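Long-range contacts in protein Pcdhgc3 (Mus musculus, PDB 4ZI8), which probably acts as a calcium-dependent cell-adhesion protein of the clustered protocadherin group, with a possible part in setting up and maintaining specific neuronal connections in the brain: residues E29-V40 with G74-E85; I118-P126 with A206-T217. One frame throughout, in Å; residues are numbered along the deposited sequence. Where two conformers were deposited one is given.

Overall arrangement
The chain is the ectodomain piece EC1-3 of the protocadherin, a row of cadherin repeats joined by calcium-bound linkers, and both contacts meet at the first of these linkers. Contact 1 pairs 29-40 with 74-85 in the first repeat and supplies the E29, E30, D83 and E85 carboxylates to the linker ions; contact 2 sets the linker 118-126 against 206-217 of the second. Their centres lie 25 Å apart, yet they share two calcium ions and a water. E29 OE2 is 2.8 Å from I118 N, probably a hydrogen bond, and E30 OE2 comes within 3.1 Å of D120 OD2 because both bind one calcium ion. A third calcium ion belongs to contact 2.

Contact 1 (E29-V40 with G74-E85); sequences EERERGFPVGNV and GEMFVNDRLDRE. With CA (calcium ion), chain P; CA (calcium ion), chain O.
E29, E30, D83 and E85 bring four carboxylates together around one calcium ion, a worked example of like charges gathered by a metal. E29 OE1, E30 OE2, D83 OD1 and E85 OE1 bind it with a water, and D120 OD2 completes the shell. E29 also reaches the second calcium ion through OE2, 2.3 Å away, which E85 holds with both carboxylate oxygens; D117, I118, D120 and D153 finish that site. E29 thus bridges the two ions, its CG set between the backbone N and the carbonyl carbon (chi1 55°) and the chain extended beyond.

The second shell fixes these ligands. R81 grips E30 side-on in a salt bridge, NE to OE1 at 2.8 Å on the syn lone pair and NH2 to OE2 at 3.0 Å, with the guanidinium and carboxylate planes 37° apart. R84 N meets E29 OE1 from above the carboxylate plane, while D83 is the N-cap of the helix beginning at R84, its OD1 accepting from E85 N. The backbone bond from E30 N to L82 O ties the two segments beside the site.

Farther out, a water accepts from L82 N and donates to R31 O, and strands 36-39 and 75-78 pair antiparallel. Where V37 and G38 share M76 as partner, the pairing carries a classic bulge; V37 N donates to M76 O at 2.9 Å, whereas the G38 N bond is weak. V37 CG1 packs on the M76 methyl CE at 3.6 Å, and its CG2 on V78 CG2; Y25 and V113 also touch V37 and M76. Without the ions, the crowded carboxylates would be expected to repel one another, so the calcium-binding end of this cadherin repeat is probably held in shape by metal charge, with R81 offsetting part of the remainder.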
loop_
_atom_site.group_PDB
_atom_site.type_symbol
_atom_site.label_atom_id
_atom_site.label_comp_id
_atom_site.label_asym_id
_atom_site.label_seq_id
_atom_site.Cartn_x
_atom_site.Cartn_y
_atom_site.Cartn_z
ATOM N N GLU B 29 30.026 -34.104 13.042
ATOM C CA GLU B 29 30.441 -33.796 11.680
ATOM C C GLU B 29 31.734 -32.989 11.671
ATOM O O GLU B 29 32.131 -32.390 12.671
ATOM C CB GLU B 29 29.341 -33.011 10.924
ATOM C CG GLU B 29 28.902 -31.715 11.668
ATOM C CD GLU B 29 28.172 -30.716 10.773
ATOM O OE1 GLU B 29 28.420 -30.666 9.547
ATOM O OE2 GLU B 29 27.325 -29.991 11.306
ATOM N N GLU B 30 32.369 -32.953 10.511
ATOM C CA GLU B 30 33.447 -32.044 10.204
ATOM C C GLU B 30 34.707 -32.396 10.999
ATOM O O GLU B 30 35.545 -31.552 11.226
ATOM C CB GLU B 30 33.005 -30.577 10.447
ATOM C CG GLU B 30 31.739 -30.200 9.705
ATOM C CD GLU B 30 31.930 -29.917 8.218
ATOM O OE1 GLU B 30 33.041 -30.127 7.653
ATOM O OE2 GLU B 30 30.941 -29.449 7.595
ATOM N N ARG B 31 34.864 -33.657 11.393
ATOM C CA ARG B 31 36.134 -34.056 12.022
ATOM C C ARG B 31 37.260 -34.051 11.016
ATOM O O ARG B 31 37.033 -34.267 9.826
ATOM C CB ARG B 31 36.038 -35.437 12.663
ATOM C CG ARG B 31 35.099 -35.562 13.862
ATOM C CD ARG B 31 35.262 -34.448 14.901
ATOM N NE ARG B 31 34.452 -33.282 14.532
ATOM C CZ ARG B 31 34.427 -32.148 15.217
ATOM N NH1 ARG B 31 35.166 -32.034 16.305
ATOM N NH2 ARG B 31 33.671 -31.124 14.810
ATOM N N GLU B 32 38.476 -33.830 11.506
ATOM C CA GLU B 32 39.667 -33.869 10.676
ATOM C C GLU B 32 39.938 -35.271 10.133
ATOM O O GLU B 32 39.503 -36.273 10.708
ATOM C CB GLU B 32 40.880 -33.381 11.471
ATOM C CG GLU B 32 40.787 -31.904 11.891
ATOM C CD GLU B 32 42.152 -31.264 12.200
ATOM O OE1 GLU B 32 43.149 -32.001 12.418
ATOM O OE2 GLU B 32 42.218 -30.014 12.222
ATOM N N ARG B 33 40.669 -35.336 9.027
ATOM C CA ARG B 33 41.020 -36.617 8.449
ATOM C C ARG B 33 41.919 -37.361 9.424
ATOM O O ARG B 33 42.838 -36.789 9.985
ATOM C CB ARG B 33 41.702 -36.441 7.101
ATOM C CG ARG B 33 41.713 -37.704 6.307
ATOM C CD ARG B 33 42.254 -37.521 4.905
ATOM N NE ARG B 33 42.076 -38.755 4.142
ATOM C CZ ARG B 33 42.817 -39.111 3.100
ATOM N NH1 ARG B 33 43.802 -38.324 2.684
ATOM N NH2 ARG B 33 42.573 -40.254 2.477
ATOM N N GLY B 34 41.623 -38.627 9.669
ATOM C CA GLY B 34 42.433 -39.380 10.603
ATOM C C GLY B 34 41.740 -39.503 11.940
ATOM O O GLY B 34 42.178 -40.256 12.796
ATOM N N PHE B 35 40.632 -38.787 12.111
ATOM C CA PHE B 35 39.877 -38.859 13.354
ATOM C C PHE B 35 39.384 -40.272 13.603
ATOM O O PHE B 35 38.671 -40.839 12.764
ATOM C CB PHE B 35 38.694 -37.892 13.312
ATOM C CG PHE B 35 37.876 -37.868 14.570
ATOM C CD1 PHE B 35 36.804 -38.732 14.734
ATOM C CD2 PHE B 35 38.150 -36.940 15.574
ATOM C CE1 PHE B 35 36.020 -38.681 15.885
ATOM C CE2 PHE B 35 37.379 -36.884 16.720
ATOM C CZ PHE B 35 36.318 -37.756 16.883
ATOM N N PRO B 36 39.732 -40.838 14.773
ATOM C CA PRO B 36 39.399 -42.226 15.111
ATOM C C PRO B 36 37.929 -42.388 15.493
ATOM O O PRO B 36 37.397 -41.709 16.378
ATOM C CB PRO B 36 40.345 -42.544 16.287
ATOM C CG PRO B 36 40.672 -41.247 16.893
ATOM C CD PRO B 36 40.533 -40.180 15.824
ATOM N N VAL B 37 37.267 -43.301 14.795
ATOM C CA VAL B 37 35.839 -43.513 14.939
ATOM C C VAL B 37 35.567 -44.727 15.850
ATOM O O VAL B 37 34.700 -44.702 16.718
ATOM C CB VAL B 37 35.208 -43.680 13.539
ATOM C CG1 VAL B 37 33.747 -43.919 13.631
ATOM C CG2 VAL B 37 35.486 -42.452 12.704
ATOM N N GLY B 38 36.315 -45.799 15.663
ATOM C CA GLY B 38 36.139 -46.963 16.511
ATOM C C GLY B 38 37.074 -48.032 16.008
ATOM O O GLY B 38 37.744 -47.819 15.005
ATOM N N ASN B 39 37.154 -49.157 16.712
ATOM C CA ASN B 39 37.924 -50.281 16.217
ATOM C C ASN B 39 36.960 -51.390 15.882
ATOM O O ASN B 39 36.328 -51.954 16.770
ATOM C CB ASN B 39 38.956 -50.750 17.247
ATOM C CG ASN B 39 39.927 -51.719 16.660
ATOM O OD1 ASN B 39 39.548 -52.819 16.280
ATOM N ND2 ASN B 39 41.177 -51.315 16.548
ATOM N N VAL B 40 36.834 -51.712 14.601
ATOM C CA VAL B 40 35.838 -52.680 14.179
ATOM C C VAL B 40 36.313 -54.093 14.437
ATOM O O VAL B 40 35.522 -55.011 14.423
ATOM C CB VAL B 40 35.476 -52.516 12.692
ATOM C CG1 VAL B 40 35.075 -51.060 12.429
ATOM C CG2 VAL B 40 36.634 -52.972 11.771
ATOM N N GLY B 74 42.617 -52.577 12.700
ATOM C CA GLY B 74 41.173 -52.570 12.790
ATOM C C GLY B 74 40.592 -51.196 13.083
ATOM O O GLY B 74 39.375 -51.015 13.120
ATOM N N GLU B 75 41.454 -50.219 13.284
ATOM C CA GLU B 75 40.972 -48.874 13.576
ATOM C C GLU B 75 40.257 -48.270 12.361
ATOM O O GLU B 75 40.807 -48.239 11.273
ATOM C CB GLU B 75 42.125 -47.981 14.008
ATOM C CG GLU B 75 41.753 -46.509 14.150
ATOM C CD GLU B 75 42.980 -45.621 14.311
ATOM O OE1 GLU B 75 44.029 -46.132 14.775
ATOM O OE2 GLU B 75 42.898 -44.420 13.962
ATOM N N MET B 76 39.023 -47.818 12.556
ATOM C CA MET B 76 38.295 -47.101 11.516
ATOM C C MET B 76 38.430 -45.610 11.774
ATOM O O MET B 76 38.344 -45.172 12.928
ATOM C CB MET B 76 36.826 -47.482 11.495
ATOM C CG MET B 76 36.072 -46.809 10.356
ATOM S SD MET B 76 34.424 -47.451 10.105
ATOM C CE MET B 76 33.582 -46.737 11.463
ATOM N N PHE B 77 38.655 -44.834 10.718
ATOM C CA PHE B 77 38.901 -43.415 10.894
ATOM C C PHE B 77 38.264 -42.610 9.788
ATOM O O PHE B 77 37.913 -43.153 8.754
ATOM C CB PHE B 77 40.399 -43.123 10.944
ATOM C CG PHE B 77 41.155 -43.645 9.767
ATOM C CD1 PHE B 77 41.305 -42.870 8.625
ATOM C CD2 PHE B 77 41.739 -44.907 9.804
ATOM C CE1 PHE B 77 41.989 -43.336 7.534
ATOM C CE2 PHE B 77 42.445 -45.381 8.716
ATOM C CZ PHE B 77 42.570 -44.594 7.577
ATOM N N VAL B 78 38.130 -41.307 10.026
ATOM C CA VAL B 78 37.509 -40.391 9.064
ATOM C C VAL B 78 38.452 -40.200 7.889
ATOM O O VAL B 78 39.611 -39.865 8.077
ATOM C CB VAL B 78 37.171 -39.037 9.726
ATOM C CG1 VAL B 78 36.777 -37.985 8.678
ATOM C CG2 VAL B 78 36.049 -39.247 10.748
ATOM N N ASN B 79 37.971 -40.441 6.675
ATOM C CA ASN B 79 38.867 -40.371 5.519
ATOM C C ASN B 79 38.510 -39.241 4.534
ATOM O O ASN B 79 39.273 -38.926 3.645
ATOM C CB ASN B 79 38.863 -41.734 4.804
ATOM C CG ASN B 79 39.775 -41.773 3.591
ATOM O OD1 ASN B 79 40.982 -41.591 3.703
ATOM N ND2 ASN B 79 39.200 -42.026 2.430
ATOM N N ASP B 80 37.353 -38.628 4.703
ATOM C CA ASP B 80 36.957 -37.508 3.843
ATOM C C ASP B 80 36.022 -36.605 4.654
ATOM O O ASP B 80 35.525 -37.009 5.726
ATOM C CB ASP B 80 36.269 -38.030 2.573
ATOM C CG ASP B 80 36.244 -37.017 1.422
ATOM O OD1 ASP B 80 36.587 -35.823 1.598
ATOM O OD2 ASP B 80 35.845 -37.424 0.314
ATOM N N ARG B 81 35.764 -35.406 4.143
ATOM C CA ARG B 81 34.916 -34.464 4.854
ATOM C C ARG B 81 33.508 -35.000 5.029
ATOM O O ARG B 81 32.862 -35.446 4.076
ATOM C CB ARG B 81 34.873 -33.138 4.129
ATOM C CG ARG B 81 33.870 -32.196 4.729
ATOM C CD ARG B 81 34.039 -30.773 4.195
ATOM N NE ARG B 81 33.113 -29.870 4.881
ATOM C CZ ARG B 81 32.600 -28.768 4.345
ATOM N NH1 ARG B 81 32.928 -28.405 3.119
ATOM N NH2 ARG B 81 31.762 -28.022 5.057
ATOM N N LEU B 82 33.034 -34.958 6.265
ATOM C CA LEU B 82 31.669 -35.354 6.597
ATOM C C LEU B 82 30.923 -34.088 6.967
ATOM O O LEU B 82 31.003 -33.639 8.115
ATOM C CB LEU B 82 31.637 -36.351 7.759
ATOM C CG LEU B 82 32.170 -37.750 7.427
ATOM C CD1 LEU B 82 32.762 -38.376 8.682
ATOM C CD2 LEU B 82 31.021 -38.577 6.915
ATOM N N ASP B 83 30.254 -33.492 5.983
ATOM C CA ASP B 83 29.463 -32.284 6.198
ATOM C C ASP B 83 28.028 -32.709 6.294
ATOM O O ASP B 83 27.413 -33.071 5.277
ATOM C CB ASP B 83 29.674 -31.292 5.052
ATOM C CG ASP B 83 28.722 -30.122 5.104
ATOM O OD1 ASP B 83 28.194 -29.770 6.187
ATOM O OD2 ASP B 83 28.526 -29.532 4.026
ATOM N N ARG B 84 27.507 -32.724 7.517
ATOM C CA ARG B 84 26.138 -33.148 7.750
ATOM C C ARG B 84 25.172 -32.336 6.865
ATOM O O ARG B 84 24.174 -32.876 6.410
ATOM C CB ARG B 84 25.774 -33.022 9.249
ATOM C CG ARG B 84 24.482 -33.753 9.692
ATOM C CD ARG B 84 23.720 -32.961 10.757
ATOM N NE ARG B 84 23.316 -31.665 10.226
ATOM C CZ ARG B 84 22.290 -31.484 9.405
ATOM N NH1 ARG B 84 21.518 -32.502 9.053
ATOM N NH2 ARG B 84 22.032 -30.285 8.939
ATOM N N GLU B 85 25.464 -31.060 6.592
ATOM C CA GLU B 85 24.519 -30.266 5.819
ATOM C C GLU B 85 24.377 -30.826 4.413
ATOM O O GLU B 85 23.262 -30.924 3.892
ATOM C CB GLU B 85 24.931 -28.772 5.774
ATOM C CG GLU B 85 24.501 -28.004 7.025
ATOM C CD GLU B 85 25.286 -28.425 8.266
ATOM O OE1 GLU B 85 26.525 -28.407 8.223
ATOM O OE2 GLU B 85 24.682 -28.765 9.300
HETATM CA CA CA P . 28.746 -28.787 8.107
HETATM CA CA CA O . 26.006 -28.177 10.990
HETATM O O HOH W 1 34.875 -34.893 8.463
HETATM O O HOH W 2 28.908 -26.748 6.831
#

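Contact 2 (I118-P126 with A206-T217); sequences INDNNPSFP and ALDGGTPARSAT. With CA (calcium ion), chain N; CA (calcium ion), chain O; CA (calcium ion), chain P.
The guanidinium of R214 lies with one face over the linker backbone, N121 C being 3.7 Å above its plane and offset toward the rim, while its edge is taken by oxygens. N122 OD1 sits in the guanidinium plane and accepts from both NE, at 2.8 Å, and NH1, the two nitrogens approaching it from the same face of the amide. NH2 donates to N119 O on a lone pair, at 2.9 Å. The bend at chi3 (66°) brings NE and NH1 to N122 OD1 and NH2 to N119 O, and a lysine in its place would probably leave N122 OD1 and N119 O without this combined grip, the linker less firmly fixed to the second repeat.

The F125 ring presents its edge to A216 O, and its CZ touches A206 CB at 3.8 Å. P123 fits between these points and the arginine, its CB 4.0 Å from A206 CB and its CD against R214 O.

At the other end, the N119 amide and D208 carboxylate come from opposite directions, their planes 54° apart. N119 ND2 donates to D208 OD2 at 2.9 Å, and N119 OD1 and D208 OD2 bind the same calcium ion, joined by N121 O and by D151, D153 and N157. D208 OD1 accepts from G210 N, an Asx turn, and from R214 N on its opposite face. One aspartate therefore serves both metal and turn, which is consistent with calcium binding being coupled to the shape of the loop 209-214 and, through R214, to the path of the linker.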
loop_
_atom_site.group_PDB
_atom_site.type_symbol
_atom_site.label_atom_id
_atom_site.label_comp_id
_atom_site.label_asym_id
_atom_site.label_seq_id
_atom_site.Cartn_x
_atom_site.Cartn_y
_atom_site.Cartn_z
ATOM N N ILE B 118 26.948 -29.910 14.089
ATOM C CA ILE B 118 27.550 -28.852 14.880
ATOM C C ILE B 118 27.078 -27.526 14.290
ATOM O O ILE B 118 26.626 -27.452 13.128
ATOM C CB ILE B 118 29.128 -28.924 14.932
ATOM C CG1 ILE B 118 29.728 -28.560 13.585
ATOM C CG2 ILE B 118 29.610 -30.349 15.382
ATOM C CD1 ILE B 118 31.271 -28.646 13.529
ATOM N N ASN B 119 27.153 -26.482 15.090
ATOM C CA ASN B 119 26.687 -25.180 14.623
ATOM C C ASN B 119 27.733 -24.452 13.799
ATOM O O ASN B 119 28.203 -23.353 14.199
ATOM C CB ASN B 119 26.248 -24.285 15.787
ATOM C CG ASN B 119 25.370 -23.123 15.294
ATOM O OD1 ASN B 119 24.748 -23.227 14.236
ATOM N ND2 ASN B 119 25.362 -22.008 16.015
ATOM N N ASP B 120 28.071 -25.029 12.636
ATOM C CA ASP B 120 29.076 -24.459 11.741
ATOM C C ASP B 120 28.485 -23.547 10.666
ATOM O O ASP B 120 29.221 -23.088 9.780
ATOM C CB ASP B 120 29.910 -25.569 11.070
ATOM C CG ASP B 120 29.064 -26.697 10.458
ATOM O OD1 ASP B 120 27.855 -26.798 10.737
ATOM O OD2 ASP B 120 29.641 -27.560 9.734
ATOM N N ASN B 121 27.194 -23.225 10.749
ATOM C CA ASN B 121 26.619 -22.238 9.806
ATOM C C ASN B 121 25.857 -21.079 10.461
ATOM O O ASN B 121 25.052 -21.283 11.414
ATOM C CB ASN B 121 25.681 -22.950 8.826
ATOM C CG ASN B 121 26.392 -23.990 7.975
ATOM O OD1 ASN B 121 26.864 -23.687 6.867
ATOM N ND2 ASN B 121 26.475 -25.232 8.481
ATOM N N ASN B 122 26.126 -19.875 9.956
ATOM C CA ASN B 122 25.277 -18.692 10.178
ATOM C C ASN B 122 23.953 -18.859 9.476
ATOM O O ASN B 122 23.891 -19.519 8.447
ATOM C CB ASN B 122 25.911 -17.422 9.617
ATOM C CG ASN B 122 27.241 -17.098 10.220
ATOM O OD1 ASN B 122 27.481 -17.332 11.392
ATOM N ND2 ASN B 122 28.117 -16.498 9.414
ATOM N N PRO B 123 22.897 -18.194 9.973
ATOM C CA PRO B 123 21.758 -18.030 9.070
ATOM C C PRO B 123 22.220 -17.217 7.870
ATOM O O PRO B 123 23.250 -16.565 8.003
ATOM C CB PRO B 123 20.725 -17.260 9.918
ATOM C CG PRO B 123 21.128 -17.493 11.338
ATOM C CD PRO B 123 22.630 -17.712 11.333
ATOM N N SER B 124 21.553 -17.299 6.720
ATOM C CA SER B 124 21.830 -16.369 5.642
ATOM C C SER B 124 20.534 -15.894 5.000
ATOM O O SER B 124 19.522 -16.589 5.005
ATOM C CB SER B 124 22.734 -16.989 4.573
ATOM O OG SER B 124 22.071 -18.037 3.900
ATOM N N PHE B 125 20.581 -14.685 4.470
ATOM C CA PHE B 125 19.466 -14.115 3.709
ATOM C C PHE B 125 19.722 -14.282 2.233
ATOM O O PHE B 125 20.857 -14.214 1.797
ATOM C CB PHE B 125 19.303 -12.639 4.023
ATOM C CG PHE B 125 18.736 -12.352 5.372
ATOM C CD1 PHE B 125 17.381 -12.411 5.587
ATOM C CD2 PHE B 125 19.557 -11.986 6.412
ATOM C CE1 PHE B 125 16.856 -12.113 6.813
ATOM C CE2 PHE B 125 19.038 -11.684 7.646
ATOM C CZ PHE B 125 17.689 -11.739 7.850
ATOM N N PRO B 126 18.673 -14.480 1.435
ATOM C CA PRO B 126 18.917 -14.658 0.009
ATOM C C PRO B 126 19.305 -13.377 -0.753
ATOM O O PRO B 126 19.704 -13.491 -1.895
ATOM C CB PRO B 126 17.575 -15.189 -0.490
ATOM C CG PRO B 126 16.592 -14.562 0.388
ATOM C CD PRO B 126 17.243 -14.588 1.756
ATOM N N ALA B 206 18.927 -12.082 11.815
ATOM C CA ALA B 206 18.463 -13.450 12.031
ATOM C C ALA B 206 19.455 -14.180 12.931
ATOM O O ALA B 206 20.663 -14.040 12.731
ATOM C CB ALA B 206 18.319 -14.165 10.733
ATOM N N LEU B 207 18.950 -14.907 13.931
ATOM C CA LEU B 207 19.806 -15.623 14.892
ATOM C C LEU B 207 19.445 -17.103 15.002
ATOM O O LEU B 207 18.267 -17.472 15.027
ATOM C CB LEU B 207 19.696 -15.009 16.280
ATOM C CG LEU B 207 20.068 -13.533 16.386
ATOM C CD1 LEU B 207 18.909 -12.764 17.048
ATOM C CD2 LEU B 207 21.342 -13.352 17.182
ATOM N N ASP B 208 20.459 -17.949 15.109
ATOM C CA ASP B 208 20.182 -19.342 15.380
ATOM C C ASP B 208 20.203 -19.509 16.900
ATOM O O ASP B 208 20.310 -18.525 17.628
ATOM C CB ASP B 208 21.161 -20.282 14.634
ATOM C CG ASP B 208 22.609 -20.207 15.123
ATOM O OD1 ASP B 208 22.911 -19.792 16.258
ATOM O OD2 ASP B 208 23.480 -20.623 14.332
ATOM N N GLY B 209 20.078 -20.734 17.404
ATOM C CA GLY B 209 20.077 -20.924 18.838
ATOM C C GLY B 209 21.351 -21.597 19.324
ATOM O O GLY B 209 21.353 -22.314 20.327
ATOM N N GLY B 210 22.452 -21.365 18.626
ATOM C CA GLY B 210 23.718 -21.866 19.122
ATOM C C GLY B 210 24.178 -21.109 20.348
ATOM O O GLY B 210 23.552 -20.135 20.766
ATOM N N THR B 211 25.282 -21.561 20.934
ATOM C CA THR B 211 25.910 -20.834 22.025
ATOM C C THR B 211 27.356 -20.575 21.666
ATOM O O THR B 211 28.179 -21.461 21.798
ATOM C CB THR B 211 25.864 -21.623 23.335
ATOM O OG1 THR B 211 26.589 -22.848 23.156
ATOM C CG2 THR B 211 24.433 -21.959 23.704
ATOM N N PRO B 212 27.678 -19.366 21.197
ATOM C CA PRO B 212 26.800 -18.211 21.031
ATOM C C PRO B 212 25.902 -18.347 19.825
ATOM O O PRO B 212 26.115 -19.216 18.972
ATOM C CB PRO B 212 27.773 -17.063 20.815
ATOM C CG PRO B 212 28.913 -17.721 20.089
ATOM C CD PRO B 212 29.033 -19.101 20.681
ATOM N N ALA B 213 24.899 -17.485 19.759
ATOM C CA ALA B 213 24.008 -17.466 18.628
ATOM C C ALA B 213 24.788 -16.938 17.432
ATOM O O ALA B 213 25.497 -15.934 17.555
ATOM C CB ALA B 213 22.800 -16.581 18.919
ATOM N N ARG B 214 24.656 -17.579 16.282
ATOM C CA ARG B 214 25.244 -17.052 15.073
ATOM C C ARG B 214 24.178 -16.240 14.388
ATOM O O ARG B 214 23.003 -16.480 14.590
ATOM C CB ARG B 214 25.749 -18.168 14.163
ATOM C CG ARG B 214 26.766 -19.060 14.899
ATOM C CD ARG B 214 27.338 -20.181 14.025
ATOM N NE ARG B 214 28.118 -19.577 12.969
ATOM C CZ ARG B 214 29.219 -20.095 12.450
ATOM N NH1 ARG B 214 29.818 -19.419 11.485
ATOM N NH2 ARG B 214 29.704 -21.270 12.876
ATOM N N SER B 215 24.580 -15.300 13.562
ATOM C CA SER B 215 23.601 -14.376 13.013
ATOM C C SER B 215 23.914 -13.936 11.595
ATOM O O SER B 215 25.016 -14.120 11.090
ATOM C CB SER B 215 23.486 -13.160 13.926
ATOM O OG SER B 215 24.724 -12.460 14.031
ATOM N N ALA B 216 22.904 -13.364 10.941
ATOM C CA ALA B 216 23.055 -12.679 9.671
ATOM C C ALA B 216 22.252 -11.381 9.789
ATOM O O ALA B 216 21.317 -11.305 10.586
ATOM C CB ALA B 216 22.537 -13.532 8.509
ATOM N N THR B 217 22.601 -10.396 8.972
ATOM C CA THR B 217 21.866 -9.139 8.940
ATOM C C THR B 217 21.317 -8.824 7.563
ATOM O O THR B 217 21.901 -9.190 6.521
ATOM C CB THR B 217 22.742 -7.981 9.387
ATOM O OG1 THR B 217 23.971 -8.022 8.660
ATOM C CG2 THR B 217 23.043 -8.096 10.860
HETATM CA CA CA N . 23.406 -22.353 12.597
HETATM CA CA CA O . 26.006 -28.177 10.990
HETATM CA CA CA P . 28.746 -28.787 8.107
HETATM O O HOH W 3 27.486 -21.436 17.934
HETATM O O HOH W 2 28.908 -26.748 6.831
HETATM O O HOH W 4 27.896 -15.177 13.461
#